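Local coordinates for PixA inclusion body protein (Burkholderia cenocepacia, PDB 4LZK) that is of unknown function but belongs to the PixA family of inclusion body proteins and folds into a largely beta-sheet domain, at residues Q21-I26 / M85-A90; L98-Q103 / A159-L164. All coordinates share one frame; numbering follows the deposited sequence.

Contact 1: residues Q21-I26 / M85-A90; sequences QILAVI and MGTSLA
Ala24 and Thr87 sit at the middle of a parallel strand pair formed by 21-26 and 85-88. Backbone hydrogen bonds carry most of the contact. Met85, present as selenomethionine, donates its N to Ile22 O, and Met85 O accepts from Ala24 N at 2.8 Å in an almost straight bond (177° at the hydrogen). Thr87 N then gives to Ala24 O at 2.9 Å, and Ile26 N to Thr87 O. The last bond, from Leu89 N to Ile26 O, is weak and comes where the second strand has already ended. CA-H...O contacts fill in between these bonds. One is Gly86 CA to Ala24 O, at 3.2 Å.

The apolar contacts gather on the face of Leu23, Val25, Met85 and Thr87. With chi1 at -170°, the Leu23 side chain leans past its own carbonyl carbon, which brings CD1 to 3.9 Å from Met85 CB. Val25 and Thr87 lie side by side and point the same way, with their CG2 methyls 4.1 Å apart. The other methyl of Val25, CG1, meets Leu89 CD2 at 3.7 Å, the two side chains crossing at about a right angle. A second subunit packs on Val25, Thr87 and Leu89.

The polar ends turn to the following loop. Thr87 OG1 hydrogen-bonds Asp91 OD1. Ser88 OG takes the N-H of Asn92 and, weakly, that of Ala90, which ties down the turn after the strand.

Strand 53-57 flanks 19-26 and strand 142-149 flanks 81-88, so this parallel pair lies in the interior of a mixed five-stranded beta sheet.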
loop_
_atom_site.group_PDB
_atom_site.type_symbol
_atom_site.label_atom_id
_atom_site.label_comp_id
_atom_site.label_asym_id
_atom_site.label_seq_id
_atom_site.Cartn_x
_atom_site.Cartn_y
_atom_site.Cartn_z
ATOM N N GLN C 21 -6.991 -10.371 17.008
ATOM C CA GLN C 21 -7.206 -9.158 17.709
ATOM C C GLN C 21 -7.232 -7.991 16.747
ATOM O O GLN C 21 -6.342 -7.841 15.883
ATOM C CB GLN C 21 -6.046 -8.961 18.709
ATOM C CG GLN C 21 -5.833 -10.031 19.772
ATOM C CD GLN C 21 -4.393 -9.937 20.330
ATOM O OE1 GLN C 21 -3.394 -10.125 19.579
ATOM N NE2 GLN C 21 -4.278 -9.702 21.588
ATOM N N ILE C 22 -8.201 -7.082 16.944
ATOM C CA ILE C 22 -8.326 -6.004 16.044
ATOM C C ILE C 22 -8.277 -4.718 16.871
ATOM O O ILE C 22 -8.941 -4.671 17.855
ATOM C CB ILE C 22 -9.647 -6.054 15.194
ATOM C CG1 ILE C 22 -9.785 -7.326 14.348
ATOM C CG2 ILE C 22 -9.771 -4.812 14.346
ATOM C CD1 ILE C 22 -11.213 -7.484 13.806
ATOM N N LEU C 23 -7.496 -3.714 16.446
ATOM C CA LEU C 23 -7.420 -2.423 17.100
ATOM C C LEU C 23 -7.823 -1.317 16.150
ATOM O O LEU C 23 -7.205 -1.098 15.054
ATOM C CB LEU C 23 -6.030 -2.180 17.735
ATOM C CG LEU C 23 -5.925 -0.944 18.642
ATOM C CD1 LEU C 23 -6.770 -1.139 19.900
ATOM C CD2 LEU C 23 -4.460 -0.683 18.945
ATOM N N ALA C 24 -8.812 -0.540 16.549
ATOM C CA ALA C 24 -9.155 0.641 15.824
ATOM C C ALA C 24 -8.511 1.818 16.524
ATOM O O ALA C 24 -8.684 1.980 17.692
ATOM C CB ALA C 24 -10.692 0.867 15.672
ATOM N N VAL C 25 -7.753 2.591 15.749
ATOM C CA VAL C 25 -7.036 3.764 16.240
ATOM C C VAL C 25 -7.602 5.015 15.588
ATOM O O VAL C 25 -7.450 5.197 14.397
ATOM C CB VAL C 25 -5.533 3.636 15.992
ATOM C CG1 VAL C 25 -4.766 4.913 16.447
ATOM C CG2 VAL C 25 -5.013 2.370 16.678
ATOM N N ILE C 26 -8.198 5.900 16.360
ATOM C CA ILE C 26 -9.022 6.959 15.822
ATOM C C ILE C 26 -8.299 8.277 15.993
ATOM O O ILE C 26 -7.723 8.529 17.084
ATOM C CB ILE C 26 -10.370 7.009 16.585
ATOM C CG1 ILE C 26 -11.118 5.711 16.292
ATOM C CG2 ILE C 26 -11.210 8.253 16.204
ATOM C CD1 ILE C 26 -11.852 5.127 17.401
HETATM N N MSE C 85 -11.113 -3.655 19.766
HETATM C CA MSE C 85 -10.922 -2.551 20.730
HETATM C C MSE C 85 -10.638 -1.291 20.012
HETATM O O MSE C 85 -10.233 -1.317 18.854
HETATM C CB MSE C 85 -9.766 -2.868 21.710
HETATM C CG MSE C 85 -9.926 -4.197 22.356
HETATM SE SE MSE C 85 -8.548 -4.619 23.724
HETATM C CE MSE C 85 -9.051 -3.238 25.003
ATOM N N GLY C 86 -10.850 -0.135 20.697
ATOM C CA GLY C 86 -10.651 1.154 20.063
ATOM C C GLY C 86 -9.855 2.075 20.972
ATOM O O GLY C 86 -9.988 2.031 22.194
ATOM N N THR C 87 -9.070 2.940 20.391
ATOM C CA THR C 87 -8.330 3.876 21.176
ATOM C C THR C 87 -7.927 5.057 20.328
ATOM O O THR C 87 -8.071 5.032 19.107
ATOM C CB THR C 87 -7.065 3.199 21.745
ATOM O OG1 THR C 87 -6.495 4.029 22.790
ATOM C CG2 THR C 87 -5.978 2.896 20.639
ATOM N N SER C 88 -7.358 6.100 20.936
ATOM C CA SER C 88 -6.964 7.238 20.120
ATOM C C SER C 88 -5.510 7.110 19.734
ATOM O O SER C 88 -4.796 6.133 20.157
ATOM C CB SER C 88 -7.273 8.504 20.955
ATOM O OG SER C 88 -6.219 8.616 21.911
ATOM N N LEU C 89 -5.027 8.093 19.003
ATOM C CA LEU C 89 -3.638 8.173 18.609
ATOM C C LEU C 89 -2.725 8.405 19.809
ATOM O O LEU C 89 -1.531 8.076 19.747
ATOM C CB LEU C 89 -3.395 9.238 17.533
ATOM C CG LEU C 89 -3.781 8.812 16.101
ATOM C CD1 LEU C 89 -3.965 10.029 15.185
ATOM C CD2 LEU C 89 -2.650 7.852 15.600
ATOM N N ALA C 90 -3.275 8.952 20.889
ATOM C CA ALA C 90 -2.509 8.993 22.129
ATOM C C ALA C 90 -3.002 7.989 23.115
ATOM O O ALA C 90 -2.970 8.205 24.323
ATOM C CB ALA C 90 -2.443 10.384 22.712
#

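Contact 2: residues L98-Q103 / A159-L164; sequences LIYHVQ and ATSFAL
Tyr100 turns one ring face to Ser161 CB and its edge to Phe162 C and Ala163 N of the antiparallel partner strand. Its CG stands between the backbone N and the carbonyl carbon (chi1 63°), and from CB the ring swings back across the neighbouring strand. CG and CD1 pass Ser161 O, CD1 at 3.6 Å. CE1 comes next, 3.5 Å from Phe162 C, and Ala163 N lies in the ring plane. CE2 and CZ both meet Ser161 CB, a CH-pi contact 4.0 Å from the ring centroid. At the tip, OH also lies near that CB and hydrogen-bonds Ala42 O.

The same Ser161 O accepts Tyr100 N at 3.0 Å and, weakly, His101 N. Regular antiparallel bonds continue on both sides, among them Leu98 N to Ala163 O and Gln103 N to Ala159 O. A water bridges Ser161 OG, Ala159 O and Gln103 OE1.

The face of Ile99 and Thr160 is apolar where their CG2 methyls meet at 3.7 Å; Thr160 OG1 hydrogen-bonds Trp182 NE1. Leu13 of a third subunit packs on Gln103, Ala159 and Ser161 of the other face.

Two residues, Tyr100 and His101, opposite the single Ser161 make a classic beta bulge in an antiparallel pair.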
loop_
_atom_site.group_PDB
_atom_site.type_symbol
_atom_site.label_atom_id
_atom_site.label_comp_id
_atom_site.label_asym_id
_atom_site.label_seq_id
_atom_site.Cartn_x
_atom_site.Cartn_y
_atom_site.Cartn_z
ATOM N N LEU C 98 -14.040 5.593 22.850
ATOM C CA LEU C 98 -14.496 4.356 23.497
ATOM C C LEU C 98 -15.665 3.766 22.715
ATOM O O LEU C 98 -16.721 4.336 22.648
ATOM C CB LEU C 98 -14.926 4.671 24.900
ATOM C CG LEU C 98 -13.789 5.238 25.756
ATOM C CD1 LEU C 98 -14.384 5.661 27.068
ATOM C CD2 LEU C 98 -12.741 4.201 26.011
ATOM N N ILE C 99 -15.453 2.588 22.167
ATOM C CA ILE C 99 -16.476 1.862 21.446
ATOM C C ILE C 99 -17.618 1.427 22.413
ATOM O O ILE C 99 -17.335 0.954 23.499
ATOM C CB ILE C 99 -15.884 0.608 20.790
ATOM C CG1 ILE C 99 -14.849 0.967 19.717
ATOM C CG2 ILE C 99 -16.959 -0.213 20.134
ATOM C CD1 ILE C 99 -14.094 -0.257 19.250
ATOM N N TYR C 100 -18.856 1.566 21.985
ATOM C CA TYR C 100 -19.995 1.076 22.774
ATOM C C TYR C 100 -20.899 0.177 21.996
ATOM O O TYR C 100 -21.720 -0.528 22.550
ATOM C CB TYR C 100 -20.808 2.226 23.365
ATOM C CG TYR C 100 -21.470 3.153 22.392
ATOM C CD1 TYR C 100 -20.785 4.266 21.887
ATOM C CD2 TYR C 100 -22.783 2.979 22.012
ATOM C CE1 TYR C 100 -21.423 5.151 21.046
ATOM C CE2 TYR C 100 -23.443 3.859 21.162
ATOM C CZ TYR C 100 -22.749 4.954 20.656
ATOM O OH TYR C 100 -23.416 5.801 19.768
ATOM N N HIS C 101 -20.686 0.066 20.713
ATOM C CA HIS C 101 -21.527 -0.845 19.928
ATOM C C HIS C 101 -20.986 -1.272 18.572
ATOM O O HIS C 101 -20.300 -0.505 17.912
ATOM C CB HIS C 101 -22.840 -0.142 19.648
ATOM C CG HIS C 101 -23.905 -1.075 19.245
ATOM N ND1 HIS C 101 -24.728 -0.859 18.145
ATOM C CD2 HIS C 101 -24.243 -2.289 19.747
ATOM C CE1 HIS C 101 -25.557 -1.881 18.026
ATOM N NE2 HIS C 101 -25.266 -2.771 18.959
ATOM N N VAL C 102 -21.283 -2.504 18.151
ATOM C CA VAL C 102 -20.972 -2.956 16.792
ATOM C C VAL C 102 -22.206 -3.605 16.210
ATOM O O VAL C 102 -22.905 -4.368 16.911
ATOM C CB VAL C 102 -19.791 -3.974 16.774
ATOM C CG1 VAL C 102 -19.504 -4.425 15.403
ATOM C CG2 VAL C 102 -18.572 -3.446 17.435
ATOM N N GLN C 103 -22.510 -3.321 14.960
ATOM C CA GLN C 103 -23.654 -3.901 14.266
ATOM C C GLN C 103 -23.469 -4.093 12.803
ATOM O O GLN C 103 -22.569 -3.489 12.163
ATOM C CB GLN C 103 -24.885 -3.057 14.499
ATOM C CG GLN C 103 -24.980 -1.744 13.822
ATOM C CD GLN C 103 -26.047 -0.900 14.494
ATOM O OE1 GLN C 103 -25.792 -0.332 15.544
ATOM N NE2 GLN C 103 -27.234 -0.815 13.885
ATOM N N ALA C 159 -20.962 -1.469 11.226
ATOM C CA ALA C 159 -20.855 -0.186 11.791
ATOM C C ALA C 159 -20.379 -0.263 13.219
ATOM O O ALA C 159 -20.995 -0.995 14.003
ATOM C CB ALA C 159 -22.210 0.502 11.731
ATOM N N THR C 160 -19.361 0.490 13.584
ATOM C CA THR C 160 -18.869 0.519 14.977
ATOM C C THR C 160 -19.099 1.947 15.498
ATOM O O THR C 160 -18.579 2.917 14.901
ATOM C CB THR C 160 -17.406 0.172 15.039
ATOM O OG1 THR C 160 -17.196 -1.193 14.533
ATOM C CG2 THR C 160 -16.904 0.307 16.458
ATOM N N SER C 161 -19.854 2.087 16.580
ATOM C CA SER C 161 -20.155 3.360 17.170
ATOM C C SER C 161 -19.309 3.565 18.450
ATOM O O SER C 161 -19.042 2.624 19.185
ATOM C CB SER C 161 -21.614 3.435 17.561
ATOM O OG SER C 161 -22.406 3.238 16.422
ATOM N N PHE C 162 -18.814 4.776 18.637
ATOM C CA PHE C 162 -17.945 5.086 19.740
ATOM C C PHE C 162 -18.234 6.455 20.294
ATOM O O PHE C 162 -18.745 7.346 19.631
ATOM C CB PHE C 162 -16.475 4.984 19.337
ATOM C CG PHE C 162 -15.989 6.067 18.386
ATOM C CD1 PHE C 162 -16.082 5.908 16.989
ATOM C CD2 PHE C 162 -15.330 7.200 18.852
ATOM C CE1 PHE C 162 -15.606 6.856 16.146
ATOM C CE2 PHE C 162 -14.870 8.160 17.965
ATOM C CZ PHE C 162 -14.989 7.979 16.632
ATOM N N ALA C 163 -17.912 6.609 21.572
ATOM C CA ALA C 163 -18.038 7.931 22.224
ATOM C C ALA C 163 -16.683 8.569 22.222
ATOM O O ALA C 163 -15.668 7.918 22.523
ATOM C CB ALA C 163 -18.531 7.775 23.656
ATOM N N LEU C 164 -16.630 9.838 21.836
ATOM C CA LEU C 164 -15.418 10.604 21.909
ATOM C C LEU C 164 -15.489 11.536 23.161
ATOM O O LEU C 164 -16.376 12.421 23.272
ATOM C CB LEU C 164 -15.267 11.374 20.619
ATOM C CG LEU C 164 -13.902 11.847 20.248
ATOM C CD1 LEU C 164 -13.905 12.458 18.899
ATOM C CD2 LEU C 164 -13.358 12.840 21.218
HETATM O O HOH W 1 -22.870 0.431 16.063
#

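From the N terminus, strand 19-26 is laid down first. The chain then runs through helix 28-34 and strands 46-47, 53-57 and 72-76 before 81-88 returns beside it, and contact 1 closes that loop. Strand 96-105 follows directly but joins the other sheet. After strands 115-120 and 142-149, which belong to the first sheet, strand 154-167 pairs with 96-105, and contact 2 closes the second loop. The two loops follow in series and neither encloses the other. The centres of contacts 1 and 2 are about 11 Å apart. The sheets meet where Ile99 CD1 packs on Gly86 N at 3.6 Å and Ile26 CG2 on Phe162 CZ at 3.8 Å, joining the two sheets face to face.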